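Local coordinates for putative endo-1,4-beta-xylanase (Bacteroides thetaiotaomicron VPI-5482, PDB 5MSX), which is a family 43 glycoside hydrolase that probably acts as an arabinofuranosidase in the breakdown of complex plant pectin by a gut bacterium, at residues Ser192-Glu197 / Tyr213-Gly218; Lys222-Tyr227 / Ile246-Tyr251; Arg171-Lys176 / Val188-Thr193. All coordinates share one frame; numbering follows the deposited sequence.

Contact 1: residues Ser192-Glu197 / Tyr213-Gly218; sequences STPRKE and YLYTIG. With EDO (1,2-ethanediol), chain Z.
Tyr215 pushes its ring from strand 210-217 into the linker that carries Thr193, Arg195 and Glu197. Its CG stands between the backbone N and the carbonyl carbon (chi1 62°), which directs the ring off the strand toward the linker. Beyond CB, the first ring atom to meet the linker is CD1, and next to it Tyr215 CE1 lies 3.5 Å from Thr193 CG2. That methyl sits over one ring face, 3.8 Å from the centroid of the Tyr215 ring, and makes a CH-pi contact. Farther out, CZ passes beneath Thr193 CB, and the tip, Tyr215 OH, comes within 3.3 Å of Thr193 CB and 3.6 Å of Arg195 CB. Threonine suits the place because its two branches divide the work: CG2 covers the aromatic face, while Thr193 OG1 donates to Arg195 O at 2.7 Å, from above the carbonyl plane, and pins the linker's bend. Family 43 enzymes fold as a five-bladed beta-propeller, and this linker joins the outer strand 187-190 of one four-stranded blade to the first strand, 203-207, of the next. Arg195 gives its CB to the tyrosine but extends its guanidinium to a salt bridge with Asp244. Lys196 curls back, its NZ donating to Thr193 O at 2.9 Å. Farther along, the Glu197 side chain crosses that of Ile217 at about a right angle, though the closeness of that pair is doubtful because Ile217 has two conformers. At the start of the linker a 1,2-ethanediol, probably from the crystallisation liquor, donates through O2 to Ser192 O at 2.8 Å.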
loop_
_atom_site.group_PDB
_atom_site.type_symbol
_atom_site.label_atom_id
_atom_site.label_comp_id
_atom_site.label_asym_id
_atom_site.label_seq_id
_atom_site.Cartn_x
_atom_site.Cartn_y
_atom_site.Cartn_z
ATOM N N SER C 192 20.126 -21.382 -6.220
ATOM C CA SER C 192 21.113 -22.331 -6.703
ATOM C C SER C 192 21.668 -21.910 -8.090
ATOM O O SER C 192 20.901 -21.631 -9.009
ATOM C CB SER C 192 20.465 -23.708 -6.811
ATOM O OG SER C 192 21.384 -24.612 -7.365
ATOM N N THR C 193 22.996 -21.855 -8.218
ATOM C CA THR C 193 23.652 -21.512 -9.481
ATOM C C THR C 193 24.841 -22.466 -9.740
ATOM O O THR C 193 25.424 -22.978 -8.793
ATOM C CB THR C 193 24.174 -20.046 -9.454
ATOM O OG1 THR C 193 25.206 -19.916 -8.475
ATOM C CG2 THR C 193 23.048 -19.012 -9.151
ATOM N N PRO C 194 25.220 -22.682 -11.012
ATOM C CA PRO C 194 26.356 -23.576 -11.252
ATOM C C PRO C 194 27.729 -22.974 -10.934
ATOM O O PRO C 194 28.686 -23.716 -10.741
ATOM C CB PRO C 194 26.238 -23.893 -12.753
ATOM C CG PRO C 194 25.514 -22.747 -13.309
ATOM C CD PRO C 194 24.517 -22.365 -12.262
ATOM N N ARG C 195 27.823 -21.647 -10.880
ATOM C CA ARG C 195 29.049 -20.976 -10.427
ATOM C C ARG C 195 28.892 -20.566 -8.977
ATOM O O ARG C 195 27.945 -19.860 -8.634
ATOM C CB ARG C 195 29.375 -19.822 -11.372
ATOM C CG ARG C 195 29.719 -20.402 -12.742
ATOM C CD ARG C 195 29.816 -19.386 -13.832
ATOM N NE ARG C 195 29.705 -19.987 -15.165
ATOM C CZ ARG C 195 30.649 -20.695 -15.791
ATOM N NH1 ARG C 195 31.842 -20.925 -15.240
ATOM N NH2 ARG C 195 30.401 -21.164 -17.007
ATOM N N LYS C 196 29.819 -21.017 -8.128
ATOM C CA LYS C 196 29.626 -21.072 -6.660
ATOM C C LYS C 196 30.313 -19.981 -5.813
ATOM O O LYS C 196 30.089 -19.895 -4.591
ATOM C CB LYS C 196 30.104 -22.439 -6.127
ATOM C CG LYS C 196 29.638 -23.667 -6.906
ATOM C CD LYS C 196 28.138 -23.864 -6.830
ATOM C CE LYS C 196 27.695 -25.121 -7.563
ATOM N NZ LYS C 196 26.224 -25.338 -7.400
ATOM N N GLU C 197 31.159 -19.166 -6.433
ATOM C CA GLU C 197 31.983 -18.212 -5.681
ATOM C C GLU C 197 31.203 -17.006 -5.183
ATOM O O GLU C 197 30.017 -16.836 -5.511
ATOM C CB GLU C 197 33.229 -17.796 -6.479
ATOM C CG GLU C 197 33.015 -17.219 -7.878
ATOM C CD GLU C 197 32.970 -18.283 -8.980
ATOM O OE1 GLU C 197 33.783 -18.220 -9.935
ATOM O OE2 GLU C 197 32.124 -19.197 -8.889
ATOM N N TYR C 213 17.666 -14.291 -13.448
ATOM C CA TYR C 213 18.468 -13.942 -12.291
ATOM C C TYR C 213 19.942 -13.869 -12.704
ATOM O O TYR C 213 20.571 -14.885 -12.962
ATOM C CB TYR C 213 18.295 -14.977 -11.155
ATOM C CG TYR C 213 19.140 -14.637 -9.982
ATOM C CD1 TYR C 213 18.819 -13.562 -9.202
ATOM C CD2 TYR C 213 20.300 -15.354 -9.683
ATOM C CE1 TYR C 213 19.627 -13.166 -8.170
ATOM C CE2 TYR C 213 21.117 -14.980 -8.626
ATOM C CZ TYR C 213 20.787 -13.876 -7.882
ATOM O OH TYR C 213 21.538 -13.461 -6.811
ATOM N N LEU C 214 20.468 -12.655 -12.734
ATOM C CA LEU C 214 21.864 -12.381 -13.076
ATOM C C LEU C 214 22.591 -12.053 -11.793
ATOM O O LEU C 214 22.067 -11.294 -10.970
ATOM C CB LEU C 214 21.969 -11.150 -14.020
ATOM C CG LEU C 214 21.541 -11.278 -15.490
ATOM C CD1 LEU C 214 20.111 -11.738 -15.659
ATOM C CD2 LEU C 214 21.739 -9.928 -16.167
ATOM N N TYR C 215 23.803 -12.580 -11.652
ATOM C CA TYR C 215 24.579 -12.444 -10.433
ATOM C C TYR C 215 26.070 -12.265 -10.787
ATOM O O TYR C 215 26.552 -12.827 -11.772
ATOM C CB TYR C 215 24.322 -13.676 -9.549
ATOM C CG TYR C 215 24.750 -15.004 -10.155
ATOM C CD1 TYR C 215 23.938 -15.680 -11.053
ATOM C CD2 TYR C 215 25.972 -15.579 -9.821
ATOM C CE1 TYR C 215 24.346 -16.872 -11.629
ATOM C CE2 TYR C 215 26.386 -16.789 -10.384
ATOM C CZ TYR C 215 25.581 -17.426 -11.279
ATOM O OH TYR C 215 26.013 -18.608 -11.840
ATOM N N THR C 216 26.787 -11.461 -10.019
ATOM C CA THR C 216 28.232 -11.294 -10.254
ATOM C C THR C 216 29.034 -12.430 -9.685
ATOM O O THR C 216 28.595 -13.120 -8.747
ATOM C CB THR C 216 28.834 -9.973 -9.684
ATOM O OG1 THR C 216 28.931 -10.007 -8.233
ATOM C CG2 THR C 216 28.051 -8.794 -10.164
ATOM N N ILE C 217 30.176 -12.646 -10.332
ATOM C CA ILE C 217 31.245 -13.529 -9.906
ATOM C C ILE C 217 32.573 -12.724 -9.984
ATOM O O ILE C 217 32.721 -11.878 -10.865
ATOM C CB ILE C 217 31.254 -14.749 -10.850
ATOM C CG1 ILE C 217 30.066 -15.668 -10.539
ATOM C CG2 ILE C 217 32.550 -15.521 -10.807
ATOM C CD1 ILE C 217 29.855 -15.946 -9.064
ATOM N N GLY C 218 33.526 -12.997 -9.084
ATOM C CA GLY C 218 34.816 -12.296 -9.067
ATOM C C GLY C 218 34.697 -10.886 -8.540
ATOM O O GLY C 218 33.708 -10.504 -7.908
HETATM C C1 EDO Z . 21.453 -25.623 -10.744
HETATM O O1 EDO Z . 22.660 -24.938 -10.384
HETATM C C2 EDO Z . 20.561 -24.699 -11.567
HETATM O O2 EDO Z . 20.078 -23.612 -10.758
#

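Contact 2: residues Lys222-Tyr227 / Ile246-Tyr251; sequences KYQYAY and ISTTNY
Tyr225 and Ser247 form an antiparallel hydrogen-bonded pair, and Ile246 shares the same partner. In the backbone, Tyr225 N donates to Ser247 O at 3.2 Å, while Tyr225 O receives Ile246 N at 2.9 Å and, more weakly, Ser247 N. Two successive residues facing one make a classic beta bulge, placed here on the short outer strand 245-247 of a propeller blade. One water links the two backbones farther along: it donates to Tyr223 O and accepts from Thr249 N.

Among the side-chain bonds, Gln224 NE2 donates a hydrogen bond to Thr248 OG1 at 2.8 Å with an N-H...O angle of 162°. The acceptor lies close to the amide plane, and the two side chains run side by side; the extended glutamine carries its amide N-H to the threonine hydroxyl. Ser247 OG sits at the edge of the Tyr225 ring, near its plane, and is small enough to fit there while bonding to Pro258 O. The hydroxyl of Tyr225 is held by Gly201 and Gly261.

Apolar packing falls to Ile246, whose branches separate. Ile246 CG2 meets Tyr227 CD1 at 3.6 Å, the side chains crossing at about a right angle, whereas Ile246 CG1 lies 4.0 Å from Tyr225 CB.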
loop_
_atom_site.group_PDB
_atom_site.type_symbol
_atom_site.label_atom_id
_atom_site.label_comp_id
_atom_site.label_asym_id
_atom_site.label_seq_id
_atom_site.Cartn_x
_atom_site.Cartn_y
_atom_site.Cartn_z
ATOM N N LYS C 222 38.572 -9.134 -12.597
ATOM C CA LYS C 222 37.906 -10.447 -12.818
ATOM C C LYS C 222 36.381 -10.458 -12.666
ATOM O O LYS C 222 35.779 -11.496 -12.785
ATOM C CB LYS C 222 38.517 -11.543 -11.944
ATOM C CG LYS C 222 40.017 -11.739 -12.116
ATOM C CD LYS C 222 40.377 -12.394 -13.442
ATOM C CE LYS C 222 41.880 -12.302 -13.712
ATOM N NZ LYS C 222 42.273 -13.068 -14.934
ATOM N N TYR C 223 35.756 -9.312 -12.419
ATOM C CA TYR C 223 34.287 -9.203 -12.357
ATOM C C TYR C 223 33.648 -9.792 -13.632
ATOM O O TYR C 223 34.119 -9.518 -14.750
ATOM C CB TYR C 223 33.887 -7.744 -12.244
ATOM C CG TYR C 223 33.176 -7.273 -11.003
ATOM C CD1 TYR C 223 32.217 -8.077 -10.359
ATOM C CD2 TYR C 223 33.361 -5.977 -10.533
ATOM C CE1 TYR C 223 31.510 -7.608 -9.258
ATOM C CE2 TYR C 223 32.631 -5.492 -9.432
ATOM C CZ TYR C 223 31.706 -6.322 -8.814
ATOM O OH TYR C 223 30.967 -5.898 -7.751
ATOM N N GLN C 224 32.660 -10.664 -13.450
ATOM C CA GLN C 224 31.820 -11.186 -14.521
ATOM C C GLN C 224 30.360 -11.223 -14.045
ATOM O O GLN C 224 30.075 -11.267 -12.822
ATOM C CB GLN C 224 32.227 -12.592 -14.907
ATOM C CG GLN C 224 33.675 -12.746 -15.330
ATOM C CD GLN C 224 34.062 -14.209 -15.541
ATOM O OE1 GLN C 224 34.012 -14.988 -14.630
ATOM N NE2 GLN C 224 34.414 -14.566 -16.746
ATOM N N TYR C 225 29.446 -11.181 -15.004
ATOM C CA TYR C 225 28.045 -11.532 -14.730
ATOM C C TYR C 225 27.775 -12.893 -15.342
ATOM O O TYR C 225 28.145 -13.183 -16.496
ATOM C CB TYR C 225 27.056 -10.480 -15.264
ATOM C CG TYR C 225 26.582 -9.451 -14.274
ATOM C CD1 TYR C 225 25.638 -9.771 -13.312
ATOM C CD2 TYR C 225 27.081 -8.135 -14.285
ATOM C CE1 TYR C 225 25.183 -8.828 -12.389
ATOM C CE2 TYR C 225 26.637 -7.183 -13.363
ATOM C CZ TYR C 225 25.665 -7.539 -12.419
ATOM O OH TYR C 225 25.198 -6.625 -11.486
ATOM N N ALA C 226 27.104 -13.718 -14.539
ATOM C CA ALA C 226 26.532 -14.981 -14.972
ATOM C C ALA C 226 25.035 -14.935 -14.713
ATOM O O ALA C 226 24.530 -13.957 -14.123
ATOM C CB ALA C 226 27.182 -16.121 -14.219
ATOM N N TYR C 227 24.299 -15.948 -15.172
ATOM C CA TYR C 227 22.852 -15.961 -14.958
ATOM C C TYR C 227 22.258 -17.364 -15.001
ATOM O O TYR C 227 22.896 -18.308 -15.437
ATOM C CB TYR C 227 22.103 -15.036 -15.939
ATOM C CG TYR C 227 21.808 -15.666 -17.259
ATOM C CD1 TYR C 227 22.831 -15.948 -18.157
ATOM C CD2 TYR C 227 20.505 -16.009 -17.629
ATOM C CE1 TYR C 227 22.581 -16.521 -19.390
ATOM C CE2 TYR C 227 20.250 -16.602 -18.862
ATOM C CZ TYR C 227 21.297 -16.842 -19.742
ATOM O OH TYR C 227 21.063 -17.416 -20.983
ATOM N N ILE C 246 27.602 -13.811 -19.234
ATOM C CA ILE C 246 27.099 -12.794 -20.132
ATOM C C ILE C 246 27.947 -11.526 -20.204
ATOM O O ILE C 246 27.790 -10.802 -21.147
ATOM C CB ILE C 246 25.613 -12.494 -19.929
ATOM C CG1 ILE C 246 25.328 -11.944 -18.547
ATOM C CG2 ILE C 246 24.788 -13.757 -20.189
ATOM C CD1 ILE C 246 23.849 -11.813 -18.273
ATOM N N SER C 247 28.815 -11.265 -19.229
ATOM C CA SER C 247 29.783 -10.173 -19.322
ATOM C C SER C 247 31.073 -10.618 -18.716
ATOM O O SER C 247 31.070 -11.309 -17.701
ATOM C CB SER C 247 29.297 -8.881 -18.665
ATOM O OG SER C 247 29.298 -8.948 -17.259
ATOM N N THR C 248 32.174 -10.268 -19.370
ATOM C CA THR C 248 33.510 -10.660 -18.939
ATOM C C THR C 248 34.540 -9.742 -19.602
ATOM O O THR C 248 34.235 -9.109 -20.606
ATOM C CB THR C 248 33.803 -12.150 -19.270
ATOM O OG1 THR C 248 35.008 -12.542 -18.614
ATOM C CG2 THR C 248 33.965 -12.404 -20.801
ATOM N N THR C 249 35.741 -9.659 -19.038
ATOM C CA THR C 249 36.829 -8.866 -19.627
ATOM C C THR C 249 36.999 -9.165 -21.128
ATOM O O THR C 249 36.959 -10.327 -21.546
ATOM C CB THR C 249 38.153 -9.079 -18.862
ATOM O OG1 THR C 249 38.042 -8.458 -17.575
ATOM C CG2 THR C 249 39.393 -8.491 -19.645
ATOM N N ASN C 250 37.077 -8.097 -21.923
ATOM C CA ASN C 250 37.406 -8.174 -23.355
ATOM C C ASN C 250 38.768 -7.479 -23.537
ATOM O O ASN C 250 38.872 -6.222 -23.584
ATOM C CB ASN C 250 36.328 -7.503 -24.177
ATOM C CG ASN C 250 36.570 -7.634 -25.680
ATOM O OD1 ASN C 250 37.708 -7.576 -26.152
ATOM N ND2 ASN C 250 35.492 -7.754 -26.434
ATOM N N TYR C 251 39.809 -8.303 -23.609
ATOM C CA TYR C 251 41.194 -7.842 -23.649
ATOM C C TYR C 251 41.446 -7.000 -24.901
ATOM O O TYR C 251 42.037 -5.932 -24.828
ATOM C CB TYR C 251 42.160 -9.042 -23.592
ATOM C CG TYR C 251 42.230 -9.675 -22.223
ATOM C CD1 TYR C 251 43.016 -9.109 -21.226
ATOM C CD2 TYR C 251 41.500 -10.824 -21.909
ATOM C CE1 TYR C 251 43.084 -9.665 -19.960
ATOM C CE2 TYR C 251 41.566 -11.382 -20.636
ATOM C CZ TYR C 251 42.361 -10.786 -19.680
ATOM O OH TYR C 251 42.459 -11.295 -18.425
HETATM O O HOH W 1 36.247 -10.492 -16.275
#

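Contact 3: residues Arg171-Lys176 / Val188-Thr193; sequences RRHVAK and VQVIST. With EDO (1,2-ethanediol), chain Z.
Arg172 reaches Thr193 because its CG lies anti to the carbonyl carbon (chi1 -51°) and the chain then runs extended to NE, along the backbone of Ile191. The twist at chi4 (73°) turns the guanidinium out of that line, and Arg172 NE donates to Thr193 OG1 at 2.8 Å, the oxygen tilted 18° from the guanidinium plane. Thr193 OG1 is thus an acceptor here as well as a donor toward its own linker. Arg172 NH2 bonds Glu197 O, which suits arginine, with its several N-H groups, to this junction. A leucine in its place would probably leave Thr193 OG1 and Glu197 O without these donors and free the linker to shift.

Arg172 O accepts from Ile191 N at 2.8 Å. Next along, Val174 and Gln189 exchange two backbone bonds, Val174 N to Gln189 O at 3.0 Å and Gln189 N to Val174 O at 2.8 Å. Branched Val174, Val188 and Val190 suit these extended strands. Val174 CG1 meets CG1 of Ile191, just past the strand, at 4.0 Å. On the face opposite Val174, His173 CD2 lies 3.9 Å from both Val188 CG1 and Val190 CG2, its ring also stacked on Trp169. Such antiparallel pairing of the last two strands is typical of a beta-propeller blade's outer edge.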
loop_
_atom_site.group_PDB
_atom_site.type_symbol
_atom_site.label_atom_id
_atom_site.label_comp_id
_atom_site.label_asym_id
_atom_site.label_seq_id
_atom_site.Cartn_x
_atom_site.Cartn_y
_atom_site.Cartn_z
ATOM N N ARG C 171 24.985 -12.496 -2.291
ATOM C CA ARG C 171 25.188 -13.909 -1.938
ATOM C C ARG C 171 23.969 -14.789 -2.227
ATOM O O ARG C 171 23.703 -15.808 -1.554
ATOM C CB ARG C 171 25.723 -14.047 -0.503
ATOM C CG ARG C 171 26.899 -13.111 -0.214
ATOM C CD ARG C 171 27.722 -13.594 0.993
ATOM N NE ARG C 171 28.499 -14.811 0.664
ATOM C CZ ARG C 171 29.337 -15.422 1.517
ATOM N NH1 ARG C 171 29.498 -14.960 2.770
ATOM N NH2 ARG C 171 30.018 -16.501 1.129
ATOM N N ARG C 172 23.283 -14.422 -3.304
ATOM C CA ARG C 172 22.222 -15.224 -3.882
ATOM C C ARG C 172 20.955 -15.331 -3.000
ATOM O O ARG C 172 20.188 -16.281 -3.111
ATOM C CB ARG C 172 22.753 -16.601 -4.310
ATOM C CG ARG C 172 24.008 -16.588 -5.195
ATOM C CD ARG C 172 24.471 -18.019 -5.440
ATOM N NE ARG C 172 25.604 -18.117 -6.355
ATOM C CZ ARG C 172 26.863 -17.768 -6.063
ATOM N NH1 ARG C 172 27.194 -17.263 -4.869
ATOM N NH2 ARG C 172 27.817 -17.895 -7.000
ATOM N N HIS C 173 20.725 -14.318 -2.183
ATOM C CA HIS C 173 19.581 -14.308 -1.286
ATOM C C HIS C 173 18.340 -13.742 -1.955
ATOM O O HIS C 173 18.429 -12.789 -2.734
ATOM C CB HIS C 173 19.891 -13.517 -0.022
ATOM C CG HIS C 173 20.811 -14.239 0.917
ATOM N ND1 HIS C 173 22.132 -13.879 1.096
ATOM C CD2 HIS C 173 20.607 -15.312 1.715
ATOM C CE1 HIS C 173 22.695 -14.686 1.982
ATOM N NE2 HIS C 173 21.795 -15.571 2.366
ATOM N N VAL C 174 17.193 -14.323 -1.606
ATOM C CA VAL C 174 15.884 -13.813 -2.029
ATOM C C VAL C 174 14.776 -14.153 -0.995
ATOM O O VAL C 174 14.765 -15.233 -0.395
ATOM C CB VAL C 174 15.491 -14.350 -3.419
ATOM C CG1 VAL C 174 15.311 -15.856 -3.412
ATOM C CG2 VAL C 174 14.236 -13.666 -3.939
ATOM N N ALA C 175 13.882 -13.200 -0.803
ATOM C CA ALA C 175 12.728 -13.360 0.074
ATOM C C ALA C 175 11.566 -12.522 -0.459
ATOM O O ALA C 175 11.792 -11.484 -1.103
ATOM C CB ALA C 175 13.088 -12.900 1.474
ATOM N N LYS C 176 10.331 -12.933 -0.164
ATOM C CA LYS C 176 9.170 -12.080 -0.439
ATOM C C LYS C 176 9.223 -10.795 0.382
ATOM O O LYS C 176 9.826 -10.752 1.454
ATOM C CB LYS C 176 7.852 -12.801 -0.171
ATOM C CG LYS C 176 7.605 -13.944 -1.138
ATOM C CD LYS C 176 6.245 -14.587 -0.907
ATOM C CE LYS C 176 5.977 -15.583 -2.001
ATOM N NZ LYS C 176 4.825 -16.435 -1.628
ATOM N N VAL C 188 13.577 -17.065 3.819
ATOM C CA VAL C 188 14.693 -16.574 2.978
ATOM C C VAL C 188 15.269 -17.755 2.237
ATOM O O VAL C 188 15.539 -18.768 2.864
ATOM C CB VAL C 188 15.808 -15.948 3.834
ATOM C CG1 VAL C 188 16.930 -15.405 2.927
ATOM C CG2 VAL C 188 15.252 -14.840 4.737
ATOM N N GLN C 189 15.408 -17.669 0.910
ATOM C CA GLN C 189 15.985 -18.759 0.131
ATOM C C GLN C 189 17.334 -18.355 -0.449
ATOM O O GLN C 189 17.620 -17.166 -0.646
ATOM C CB GLN C 189 15.085 -19.198 -1.028
ATOM C CG GLN C 189 13.651 -19.613 -0.653
ATOM C CD GLN C 189 13.492 -21.005 -0.070
ATOM O OE1 GLN C 189 14.457 -21.646 0.344
ATOM N NE2 GLN C 189 12.251 -21.478 -0.031
ATOM N N VAL C 190 18.152 -19.361 -0.741
ATOM C CA VAL C 190 19.422 -19.153 -1.431
ATOM C C VAL C 190 19.271 -19.753 -2.810
ATOM O O VAL C 190 18.957 -20.920 -2.934
ATOM C CB VAL C 190 20.605 -19.771 -0.647
ATOM C CG1 VAL C 190 21.901 -19.649 -1.436
ATOM C CG2 VAL C 190 20.745 -19.084 0.711
ATOM N N ILE C 191 19.439 -18.929 -3.847
ATOM C CA ILE C 191 19.280 -19.382 -5.222
ATOM C C ILE C 191 20.447 -20.276 -5.571
ATOM O O ILE C 191 21.611 -19.947 -5.276
ATOM C CB ILE C 191 19.224 -18.208 -6.220
ATOM C CG1 ILE C 191 17.923 -17.426 -6.027
ATOM C CG2 ILE C 191 19.321 -18.699 -7.665
ATOM C CD1 ILE C 191 18.076 -15.952 -6.322
ATOM N N SER C 192 20.126 -21.382 -6.220
ATOM C CA SER C 192 21.113 -22.331 -6.703
ATOM C C SER C 192 21.668 -21.910 -8.090
ATOM O O SER C 192 20.901 -21.631 -9.009
ATOM C CB SER C 192 20.465 -23.708 -6.811
ATOM O OG SER C 192 21.384 -24.612 -7.365
ATOM N N THR C 193 22.996 -21.855 -8.218
ATOM C CA THR C 193 23.652 -21.512 -9.481
ATOM C C THR C 193 24.841 -22.466 -9.740
ATOM O O THR C 193 25.424 -22.978 -8.793
ATOM C CB THR C 193 24.174 -20.046 -9.454
ATOM O OG1 THR C 193 25.206 -19.916 -8.475
ATOM C CG2 THR C 193 23.048 -19.012 -9.151
HETATM C C1 EDO Z . 21.453 -25.623 -10.744
HETATM O O1 EDO Z . 22.660 -24.938 -10.384
HETATM C C2 EDO Z . 20.561 -24.699 -11.567
HETATM O O2 EDO Z . 20.078 -23.612 -10.758
#

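Following the chain from the N terminus, contact 3 comes first and closes the stretch between strands 173-177 and 187-190, completing the outer edge of one propeller blade. Contact 1 opens on Ser192 and Thr193, where contact 3 ends, and closes a loop that includes strand 203-207; the two overlap end to end, neither enclosing the other. Arg172 of contact 3 also reaches the linker of contact 1. After contact 1 has closed, contact 2 opens in series and ties the last two strands of the next blade. Strands 210-217 and 224-230 are neighbours there, with Ile217 N close to Gln224 O. Contact 1, where the linker leaving the first blade packs on strand 210-217, joins the two blades; contacts 2 and 3 do not touch.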